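Local coordinates for 5-cytosine DNA methyltransferase (Entamoeba histolytica, PDB 3QV2), which probably methylates cytosine at carbon 5 in tRNA and perhaps DNA, using S-adenosyl-L-methionine as the methyl donor, at residues S18-L23 / G306-C311; W80-P85 / I126-V131. All blocks are in the same frame, centred on the assembly; numbering follows the deposited sequence.

Interactions 1 and 2 lie in one Rossmann-like methyltransferase domain, with centres about 10 Å apart. Both touch S-adenosyl-L-homocysteine. The order along the chain is 18-23, 80-85, 126-131, 306-311, so interaction 2 is nested inside the loop that interaction 1 closes. Interaction 2 joins neighbouring parallel strands of the central sheet. Interaction 1 brings the glycine-rich turn after strand 11-16 against the loop before helix 311-321. The two contacts meet directly: Leu-23 CD1 packs on the backbone of Phe-81, Met-82 and Ser-83, and Val-309 CG1 on Glu-129 CD. They form adjoining parts of the cofactor pocket: interaction 1 holds the carboxylate through Ile-20 N and Gly-22 N, and interaction 2 binds the amine through Ser-83 OG.

Interaction 1: S18-L23 / G306-C311; sequences SGIGGL and GNSVSC. With SAH (S-adenosyl-L-homocysteine), chain B.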
ATOM      1  N   SER A  18       8.909   0.436  -5.513  1.00 12.18           N
ATOM      2  CA  SER A  18       9.124   0.244  -4.079  1.00 12.81           C
ATOM      3  C   SER A  18       8.471   1.293  -3.181  1.00 15.12           C
ATOM      4  O   SER A  18       8.098   0.993  -2.047  1.00 14.37           O
ATOM      5  CB  SER A  18      10.623   0.155  -3.776  1.00 13.91           C
ATOM      6  OG  SER A  18      11.334   1.203  -4.410  1.00 16.10           O
ATOM      7  N   GLY A  19       8.335   2.517  -3.678  1.00 16.76           N
ATOM      8  CA  GLY A  19       7.752   3.586  -2.887  1.00 17.92           C
ATOM      9  C   GLY A  19       8.493   3.797  -1.579  1.00 19.13           C
ATOM     10  O   GLY A  19       9.685   4.105  -1.581  1.00 21.10           O
ATOM     11  N   ILE A  20       7.794   3.631  -0.460  1.00 15.15           N
ATOM     12  CA  ILE A  20       8.409   3.809   0.853  1.00 18.88           C
ATOM     13  C   ILE A  20       8.740   2.476   1.521  1.00 18.13           C
ATOM     14  O   ILE A  20       9.119   2.437   2.691  1.00 15.16           O
ATOM     15  CB  ILE A  20       7.521   4.649   1.797  1.00 20.59           C
ATOM     16  CG1 ILE A  20       6.234   3.897   2.139  1.00 18.04           C
ATOM     17  CG2 ILE A  20       7.208   6.004   1.178  1.00 23.23           C
ATOM     18  CD1 ILE A  20       5.326   4.652   3.087  1.00 16.55           C
ATOM     19  N   GLY A  21       8.589   1.387   0.774  1.00 17.84           N
ATOM     20  CA  GLY A  21       8.961   0.069   1.260  1.00 15.22           C
ATOM     21  C   GLY A  21       7.846  -0.678   1.966  1.00 13.82           C
ATOM     22  O   GLY A  21       8.096  -1.436   2.903  1.00 14.11           O
ATOM     23  N   GLY A  22       6.613  -0.474   1.513  1.00 14.41           N
ATOM     24  CA  GLY A  22       5.471  -1.143   2.107  1.00  9.89           C
ATOM     25  C   GLY A  22       5.519  -2.648   1.926  1.00 13.50           C
ATOM     26  O   GLY A  22       5.227  -3.405   2.853  1.00 15.55           O
ATOM     27  N   LEU A  23       5.888  -3.086   0.727  1.00 13.99           N
ATOM     28  CA  LEU A  23       5.964  -4.512   0.425  1.00 13.58           C
ATOM     29  C   LEU A  23       7.064  -5.191   1.234  1.00 15.64           C
ATOM     30  O   LEU A  23       6.884  -6.301   1.734  1.00 17.21           O
ATOM     31  CB  LEU A  23       6.191  -4.737  -1.069  1.00 14.60           C
ATOM     32  CG  LEU A  23       5.140  -4.120  -1.992  1.00 22.97           C
ATOM     33  CD1 LEU A  23       5.491  -4.375  -3.446  1.00 24.81           C
ATOM     34  CD2 LEU A  23       3.763  -4.665  -1.665  1.00 23.61           C
ATOM     35  N   GLY A 306      -0.251   7.998   1.622  1.00 24.15           N
ATOM     36  CA  GLY A 306      -1.513   7.802   0.932  1.00 21.13           C
ATOM     37  C   GLY A 306      -1.384   6.816  -0.213  1.00 20.41           C
ATOM     38  O   GLY A 306      -2.346   6.141  -0.576  1.00 21.73           O
ATOM     39  N   ASN A 307      -0.185   6.731  -0.781  1.00 17.82           N
ATOM     40  CA  ASN A 307       0.076   5.837  -1.905  1.00 17.87           C
ATOM     41  C   ASN A 307       0.646   4.485  -1.484  1.00 18.65           C
ATOM     42  O   ASN A 307       0.914   3.630  -2.329  1.00 23.45           O
ATOM     43  CB  ASN A 307       1.017   6.506  -2.912  1.00 21.30           C
ATOM     44  CG  ASN A 307       0.340   7.607  -3.704  1.00 27.09           C
ATOM     45  OD1 ASN A 307      -0.833   7.500  -4.057  1.00 27.91           O
ATOM     46  ND2 ASN A 307       1.079   8.674  -3.988  1.00 31.08           N
ATOM     47  N   SER A 308       0.829   4.291  -0.181  1.00 18.76           N
ATOM     48  CA  SER A 308       1.437   3.064   0.329  1.00 20.63           C
ATOM     49  C   SER A 308       0.427   1.923   0.430  1.00 17.85           C
ATOM     50  O   SER A 308      -0.492   1.824  -0.383  1.00 15.69           O
ATOM     51  CB  SER A 308       2.096   3.307   1.689  1.00 20.49           C
ATOM     52  OG  SER A 308       1.124   3.553   2.688  1.00 23.67           O
ATOM     53  N   VAL A 309       0.603   1.067   1.432  1.00 15.12           N
ATOM     54  CA  VAL A 309      -0.216  -0.134   1.567  1.00 19.30           C
ATOM     55  C   VAL A 309      -0.542  -0.449   3.024  1.00 18.50           C
ATOM     56  O   VAL A 309      -0.083   0.236   3.939  1.00 19.83           O
ATOM     57  CB  VAL A 309       0.505  -1.363   0.974  1.00 15.66           C
ATOM     58  CG1 VAL A 309       0.745  -1.184  -0.519  1.00 11.92           C
ATOM     59  CG2 VAL A 309       1.813  -1.610   1.708  1.00 14.65           C
ATOM     60  N   SER A 310      -1.341  -1.493   3.226  1.00 17.82           N
ATOM     61  CA  SER A 310      -1.614  -2.009   4.560  1.00 18.12           C
ATOM     62  C   SER A 310      -0.707  -3.199   4.844  1.00 19.79           C
ATOM     63  O   SER A 310      -1.023  -4.331   4.476  1.00 22.06           O
ATOM     64  CB  SER A 310      -3.078  -2.432   4.688  1.00 16.74           C
ATOM     65  OG  SER A 310      -3.305  -3.116   5.910  1.00 17.21           O
ATOM     66  N   CYS A 311       0.423  -2.938   5.492  1.00 20.97           N
ATOM     67  CA  CYS A 311       1.386  -3.986   5.803  1.00 16.30           C
ATOM     68  C   CYS A 311       0.733  -5.125   6.576  1.00 17.47           C
ATOM     69  O   CYS A 311       1.117  -6.284   6.428  1.00 20.96           O
ATOM     70  CB  CYS A 311       2.566  -3.418   6.592  1.00 13.18           C
ATOM     71  SG  CYS A 311       3.468  -2.116   5.726  1.00 20.87           S
TER
HETATM   72  N   SAH B 323       3.806   0.218  -2.535  1.00 22.58           N
HETATM   73  CA  SAH B 323       4.721   1.331  -2.368  1.00 21.57           C
HETATM   74  CB  SAH B 323       4.331   2.497  -3.265  1.00 21.80           C
HETATM   75  CG  SAH B 323       3.600   2.212  -4.555  1.00 22.36           C
HETATM   76  SD  SAH B 323       3.078   3.629  -5.541  1.00 19.15           S
HETATM   77  C   SAH B 323       4.751   1.739  -0.916  1.00 18.21           C
HETATM   78  O   SAH B 323       5.030   2.931  -0.605  1.00 21.03           O
HETATM   79  OXT SAH B 323       4.498   0.878  -0.006  1.00 15.75           O
HETATM   80  C5' SAH B 323       3.731   3.470  -7.189  1.00 23.78           C
HETATM   81  C4' SAH B 323       5.153   3.829  -7.418  1.00 24.41           C
HETATM   82  O4' SAH B 323       5.519   3.390  -8.679  1.00 25.37           O
HETATM   83  C3' SAH B 323       5.302   5.286  -7.404  1.00 22.59           C
HETATM   84  O3' SAH B 323       6.040   5.670  -6.294  1.00 21.39           O
HETATM   85  C2' SAH B 323       5.994   5.656  -8.611  1.00 23.85           C
HETATM   86  O2' SAH B 323       7.066   6.479  -8.310  1.00 21.90           O
HETATM   87  C1' SAH B 323       6.463   4.388  -9.178  1.00 20.20           C
HETATM   88  N9  SAH B 323       6.576   4.457 -10.607  1.00 20.62           N
HETATM   89  C8  SAH B 323       5.710   4.904 -11.526  1.00 21.61           C
HETATM   90  N7  SAH B 323       6.289   4.751 -12.728  1.00 21.16           N
HETATM   91  C5  SAH B 323       7.519   4.209 -12.551  1.00 21.66           C
HETATM   92  C6  SAH B 323       8.540   3.841 -13.429  1.00 19.99           C
HETATM   93  N6  SAH B 323       8.391   4.022 -14.852  1.00 17.83           N
HETATM   94  N1  SAH B 323       9.666   3.317 -12.913  1.00 19.09           N
HETATM   95  C2  SAH B 323       9.828   3.141 -11.595  1.00 17.43           C
HETATM   96  N3  SAH B 323       8.862   3.485 -10.736  1.00 20.42           N
HETATM   97  C4  SAH B 323       7.710   4.017 -11.184  1.00 22.06           C
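Gly-22 packs against Val-309. Val-309 CG2 rests against the bare CA of Gly-22 at 3.7 Å and also touches its carbonyl carbon. With chi1 at -62°, Val-309 CG1 stands anti to the carbonyl carbon of its own residue and meets the amine of the bound S-adenosyl-L-homocysteine, and CG2 falls between the backbone N and the carbonyl carbon, against Gly-22. Two residues further on, Cys-311 SG lies 3.6 Å from Gly-22 O, whose hydrogen-bond partner is Ser-26 OG in the following turn of helix 22-29.

Ser-308 faces Ile-20. Ile-20 CD1 reaches Ser-308 CB at 3.8 Å, the CB and not the hydroxyl making the contact. Ser-308 OG is taken by Leu-305 O and His-283 ND1. Ile-20 has an extended chain (chi2 179°), and its CG1 passes close to the ligand carboxylate on the way to Ser-308.

No hydrogen bond joins the two segments. The ligand lies between them instead. Its carboxylate O accepts from Ile-20 N at 2.9 Å in an almost straight bond (179°). OXT takes a weak, bent bond from Gly-22 N. Asn-307 O lies 3.7 Å from ligand CB, and Val-309 CG1 3.9 Å from the ligand N. Gly-19 has positive phi, and Gly-21 stands at the N-cap of helix 22-29. This is the glycine-rich turn after the first strand that binds the methionine moiety in class I C5-methyltransferases, closed over by a C-terminal loop.

Interaction 2: W80-P85 / I126-V131; sequences WFMSPP and IFIENV. With SAH (S-adenosyl-L-homocysteine), chain B.
Two neighbouring parallel strands of the Rossmann-like sheet meet here, 79-82 and 125-130. Strand 79-82 runs on into the Pro-Pro-Cys segment, motif IV of the C5-methyltransferases, which ends at Cys-86, the predicted catalytic cysteine. Strand 125-130 ends in the Glu-Asn-Val segment, motif VI. Their short axes lie 4.8 Å apart and only 3° from parallel. Phe-127 forms two backbone bonds: its N donates to Trp-80 O and its O accepts from Met-82 N at 3.0 Å. Glu-129 N then donates to Met-82 O.

Trp-80, Met-82, Ile-126 and Ile-128 share one face of the sheet. Met-82 CG lies 4.0 Å from Ile-128 CG1, the two chains running alongside each other. Tyr-112 of helix 106-115 covers Met-82 and both isoleucines. The opposite face carries Phe-81 and Phe-127. Here Phe-81 CD1 meets Phe-127 CB at 3.8 Å, while the Phe-127 ring leads off toward helix 311-321, its CG anti to the backbone N (chi1 -171°).

Beyond the paired strands, Ser-83 turns to the ligand. Its OG accepts from the amine of S-adenosyl-L-homocysteine at 2.6 Å. On the other strand Glu-129 bends at chi2 (-82°), which sets OE1 against Ser-83 CB at 3.2 Å. OE2 has a long, weak ion pair with Arg-172. Pro-85 CG packs on adenine C8 of the ligand.

Pro-84 CD touches both Ile-128 CG2 and Glu-129 O. At the end of the strand, Asn-130 OD1 accepts from Val-131 N, and Asn-130 ND2 comes to 2.9 Å from Pro-84 O.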
ATOM      1  N   TRP A  80       9.332 -11.434  -7.091  1.00 13.53           N
ATOM      2  CA  TRP A  80       8.874 -10.128  -7.546  1.00 14.72           C
ATOM      3  C   TRP A  80       7.799  -9.572  -6.620  1.00 18.11           C
ATOM      4  O   TRP A  80       6.728 -10.158  -6.479  1.00 16.09           O
ATOM      5  CB  TRP A  80       8.310 -10.216  -8.964  1.00 14.54           C
ATOM      6  CG  TRP A  80       9.338 -10.275 -10.051  1.00 11.51           C
ATOM      7  CD1 TRP A  80      10.675 -10.519  -9.910  1.00 11.81           C
ATOM      8  CD2 TRP A  80       9.111 -10.081 -11.449  1.00  9.99           C
ATOM      9  NE1 TRP A  80      11.291 -10.491 -11.138  1.00  9.44           N
ATOM     10  CE2 TRP A  80      10.348 -10.221 -12.104  1.00  9.13           C
ATOM     11  CE3 TRP A  80       7.974  -9.798 -12.218  1.00 11.19           C
ATOM     12  CZ2 TRP A  80      10.491 -10.092 -13.481  1.00  9.36           C
ATOM     13  CZ3 TRP A  80       8.113  -9.669 -13.589  1.00  9.41           C
ATOM     14  CH2 TRP A  80       9.361  -9.817 -14.206  1.00 10.10           C
ATOM     15  N   PHE A  81       8.096  -8.442  -5.986  1.00 19.14           N
ATOM     16  CA  PHE A  81       7.088  -7.689  -5.246  1.00 17.24           C
ATOM     17  C   PHE A  81       6.790  -6.411  -6.011  1.00 13.31           C
ATOM     18  O   PHE A  81       7.707  -5.743  -6.492  1.00 12.41           O
ATOM     19  CB  PHE A  81       7.574  -7.346  -3.837  1.00 16.94           C
ATOM     20  CG  PHE A  81       7.598  -8.517  -2.899  1.00 14.08           C
ATOM     21  CD1 PHE A  81       7.108  -9.748  -3.293  1.00 11.05           C
ATOM     22  CD2 PHE A  81       8.102  -8.382  -1.615  1.00 17.31           C
ATOM     23  CE1 PHE A  81       7.126 -10.825  -2.430  1.00 13.05           C
ATOM     24  CE2 PHE A  81       8.122  -9.457  -0.747  1.00 17.69           C
ATOM     25  CZ  PHE A  81       7.633 -10.679  -1.156  1.00 17.71           C
ATOM     26  N   MET A  82       5.513  -6.064  -6.128  1.00 17.06           N
ATOM     27  CA  MET A  82       5.144  -4.873  -6.882  1.00 14.69           C
ATOM     28  C   MET A  82       3.735  -4.364  -6.599  1.00 14.02           C
ATOM     29  O   MET A  82       2.793  -5.141  -6.436  1.00 17.12           O
ATOM     30  CB  MET A  82       5.291  -5.129  -8.383  1.00  6.41           C
ATOM     31  CG  MET A  82       4.271  -6.104  -8.943  1.00  6.37           C
ATOM     32  SD  MET A  82       4.359  -6.235 -10.739  1.00 12.38           S
ATOM     33  CE  MET A  82       6.059  -6.745 -10.956  1.00 12.82           C
ATOM     34  N   SER A  83       3.610  -3.045  -6.546  1.00 13.41           N
ATOM     35  CA  SER A  83       2.313  -2.387  -6.534  1.00 15.91           C
ATOM     36  C   SER A  83       2.338  -1.274  -7.574  1.00 15.70           C
ATOM     37  O   SER A  83       2.651  -0.124  -7.262  1.00 13.12           O
ATOM     38  CB  SER A  83       1.991  -1.834  -5.146  1.00 23.52           C
ATOM     39  OG  SER A  83       3.023  -0.984  -4.685  1.00 28.73           O
ATOM     40  N   PRO A  84       2.023  -1.626  -8.828  1.00 17.81           N
ATOM     41  CA  PRO A  84       2.102  -0.718  -9.978  1.00 17.83           C
ATOM     42  C   PRO A  84       1.231   0.517  -9.794  1.00 17.50           C
ATOM     43  O   PRO A  84       0.278   0.473  -9.017  1.00 17.50           O
ATOM     44  CB  PRO A  84       1.560  -1.570 -11.131  1.00 15.60           C
ATOM     45  CG  PRO A  84       1.776  -2.984 -10.696  1.00 17.76           C
ATOM     46  CD  PRO A  84       1.560  -2.970  -9.216  1.00 18.33           C
ATOM     47  N   PRO A  85       1.556   1.610 -10.501  1.00 17.55           N
ATOM     48  CA  PRO A  85       0.723   2.815 -10.466  1.00 16.85           C
ATOM     49  C   PRO A  85      -0.744   2.451 -10.673  1.00 17.13           C
ATOM     50  O   PRO A  85      -1.056   1.646 -11.551  1.00 15.62           O
ATOM     51  CB  PRO A  85       1.248   3.627 -11.650  1.00 17.83           C
ATOM     52  CG  PRO A  85       2.678   3.224 -11.763  1.00 15.35           C
ATOM     53  CD  PRO A  85       2.720   1.766 -11.391  1.00 17.61           C
ATOM     54  N   ILE A 126       5.502 -14.297  -6.982  1.00 14.11           N
ATOM     55  CA  ILE A 126       5.146 -12.944  -7.393  1.00 10.53           C
ATOM     56  C   ILE A 126       3.980 -12.429  -6.561  1.00 11.60           C
ATOM     57  O   ILE A 126       2.994 -13.136  -6.350  1.00  5.92           O
ATOM     58  CB  ILE A 126       4.746 -12.882  -8.875  1.00 10.44           C
ATOM     59  CG1 ILE A 126       5.854 -13.449  -9.762  1.00  8.38           C
ATOM     60  CG2 ILE A 126       4.418 -11.449  -9.277  1.00  5.60           C
ATOM     61  CD1 ILE A 126       5.536 -13.378 -11.236  1.00 10.37           C
ATOM     62  N   PHE A 127       4.096 -11.192  -6.092  1.00 10.53           N
ATOM     63  CA  PHE A 127       3.024 -10.565  -5.333  1.00 12.62           C
ATOM     64  C   PHE A 127       2.686  -9.200  -5.921  1.00 14.93           C
ATOM     65  O   PHE A 127       3.553  -8.334  -6.043  1.00 16.62           O
ATOM     66  CB  PHE A 127       3.412 -10.426  -3.860  1.00 11.22           C
ATOM     67  CG  PHE A 127       2.284  -9.976  -2.976  1.00 12.17           C
ATOM     68  CD1 PHE A 127       1.534 -10.897  -2.265  1.00 11.56           C
ATOM     69  CD2 PHE A 127       1.971  -8.633  -2.861  1.00  9.95           C
ATOM     70  CE1 PHE A 127       0.495 -10.487  -1.452  1.00 10.71           C
ATOM     71  CE2 PHE A 127       0.933  -8.216  -2.051  1.00  7.23           C
ATOM     72  CZ  PHE A 127       0.194  -9.145  -1.345  1.00  9.00           C
ATOM     73  N   ILE A 128       1.425  -9.017  -6.292  1.00 13.92           N
ATOM     74  CA  ILE A 128       0.975  -7.754  -6.860  1.00 14.26           C
ATOM     75  C   ILE A 128      -0.085  -7.110  -5.979  1.00 16.86           C
ATOM     76  O   ILE A 128      -0.970  -7.788  -5.460  1.00 19.07           O
ATOM     77  CB  ILE A 128       0.399  -7.943  -8.274  1.00 12.23           C
ATOM     78  CG1 ILE A 128       1.320  -8.828  -9.113  1.00 10.73           C
ATOM     79  CG2 ILE A 128       0.184  -6.594  -8.946  1.00 12.60           C
ATOM     80  CD1 ILE A 128       0.798  -9.108 -10.507  1.00 10.68           C
ATOM     81  N   GLU A 129       0.010  -5.796  -5.812  1.00 18.29           N
ATOM     82  CA  GLU A 129      -0.975  -5.055  -5.036  1.00 15.34           C
ATOM     83  C   GLU A 129      -1.481  -3.869  -5.847  1.00 14.94           C
ATOM     84  O   GLU A 129      -0.700  -3.169  -6.492  1.00 15.56           O
ATOM     85  CB  GLU A 129      -0.373  -4.589  -3.707  1.00 14.19           C
ATOM     86  CG  GLU A 129      -1.371  -3.957  -2.742  1.00 16.95           C
ATOM     87  CD  GLU A 129      -1.654  -2.499  -3.052  1.00 21.66           C
ATOM     88  OE1 GLU A 129      -0.894  -1.897  -3.840  1.00 24.40           O
ATOM     89  OE2 GLU A 129      -2.635  -1.954  -2.506  1.00 26.75           O
ATOM     90  N   ASN A 130      -2.791  -3.650  -5.818  1.00 18.06           N
ATOM     91  CA  ASN A 130      -3.396  -2.554  -6.565  1.00 17.04           C
ATOM     92  C   ASN A 130      -4.812  -2.262  -6.083  1.00 12.69           C
ATOM     93  O   ASN A 130      -5.254  -2.803  -5.069  1.00 11.30           O
ATOM     94  CB  ASN A 130      -3.405  -2.870  -8.063  1.00 15.29           C
ATOM     95  CG  ASN A 130      -3.140  -1.646  -8.921  1.00 19.42           C
ATOM     96  OD1 ASN A 130      -4.058  -0.904  -9.269  1.00 17.91           O
ATOM     97  ND2 ASN A 130      -1.877  -1.432  -9.266  1.00 22.70           N
ATOM     98  N   VAL A 131      -5.516  -1.402  -6.812  1.00 14.54           N
ATOM     99  CA  VAL A 131      -6.904  -1.086  -6.494  1.00 14.20           C
ATOM    100  C   VAL A 131      -7.839  -2.136  -7.090  1.00 16.81           C
ATOM    101  O   VAL A 131      -7.492  -2.791  -8.073  1.00 17.67           O
ATOM    102  CB  VAL A 131      -7.295   0.316  -7.006  1.00 15.24           C
ATOM    103  CG1 VAL A 131      -6.528   1.386  -6.246  1.00 16.57           C
ATOM    104  CG2 VAL A 131      -7.033   0.428  -8.498  1.00 16.44           C
TER
HETATM  105  N   SAH B 323       3.806   0.218  -2.535  1.00 22.58           N
HETATM  106  CA  SAH B 323       4.721   1.331  -2.368  1.00 21.57           C
HETATM  107  CB  SAH B 323       4.331   2.497  -3.265  1.00 21.80           C
HETATM  108  CG  SAH B 323       3.600   2.212  -4.555  1.00 22.36           C
HETATM  109  SD  SAH B 323       3.078   3.629  -5.541  1.00 19.15           S
HETATM  110  C   SAH B 323       4.751   1.739  -0.916  1.00 18.21           C
HETATM  111  O   SAH B 323       5.030   2.931  -0.605  1.00 21.03           O
HETATM  112  OXT SAH B 323       4.498   0.878  -0.006  1.00 15.75           O
HETATM  113  C5' SAH B 323       3.731   3.470  -7.189  1.00 23.78           C
HETATM  114  C4' SAH B 323       5.153   3.829  -7.418  1.00 24.41           C
HETATM  115  O4' SAH B 323       5.519   3.390  -8.679  1.00 25.37           O
HETATM  116  C3' SAH B 323       5.302   5.286  -7.404  1.00 22.59           C
HETATM  117  O3' SAH B 323       6.040   5.670  -6.294  1.00 21.39           O
HETATM  118  C2' SAH B 323       5.994   5.656  -8.611  1.00 23.85           C
HETATM  119  O2' SAH B 323       7.066   6.479  -8.310  1.00 21.90           O
HETATM  120  C1' SAH B 323       6.463   4.388  -9.178  1.00 20.20           C
HETATM  121  N9  SAH B 323       6.576   4.457 -10.607  1.00 20.62           N
HETATM  122  C8  SAH B 323       5.710   4.904 -11.526  1.00 21.61           C
HETATM  123  N7  SAH B 323       6.289   4.751 -12.728  1.00 21.16           N
HETATM  124  C5  SAH B 323       7.519   4.209 -12.551  1.00 21.66           C
HETATM  125  C6  SAH B 323       8.540   3.841 -13.429  1.00 19.99           C
HETATM  126  N6  SAH B 323       8.391   4.022 -14.852  1.00 17.83           N
HETATM  127  N1  SAH B 323       9.666   3.317 -12.913  1.00 19.09           N
HETATM  128  C2  SAH B 323       9.828   3.141 -11.595  1.00 17.43           C
HETATM  129  N3  SAH B 323       8.862   3.485 -10.736  1.00 20.42           N
HETATM  130  C4  SAH B 323       7.710   4.017 -11.184  1.00 22.06           C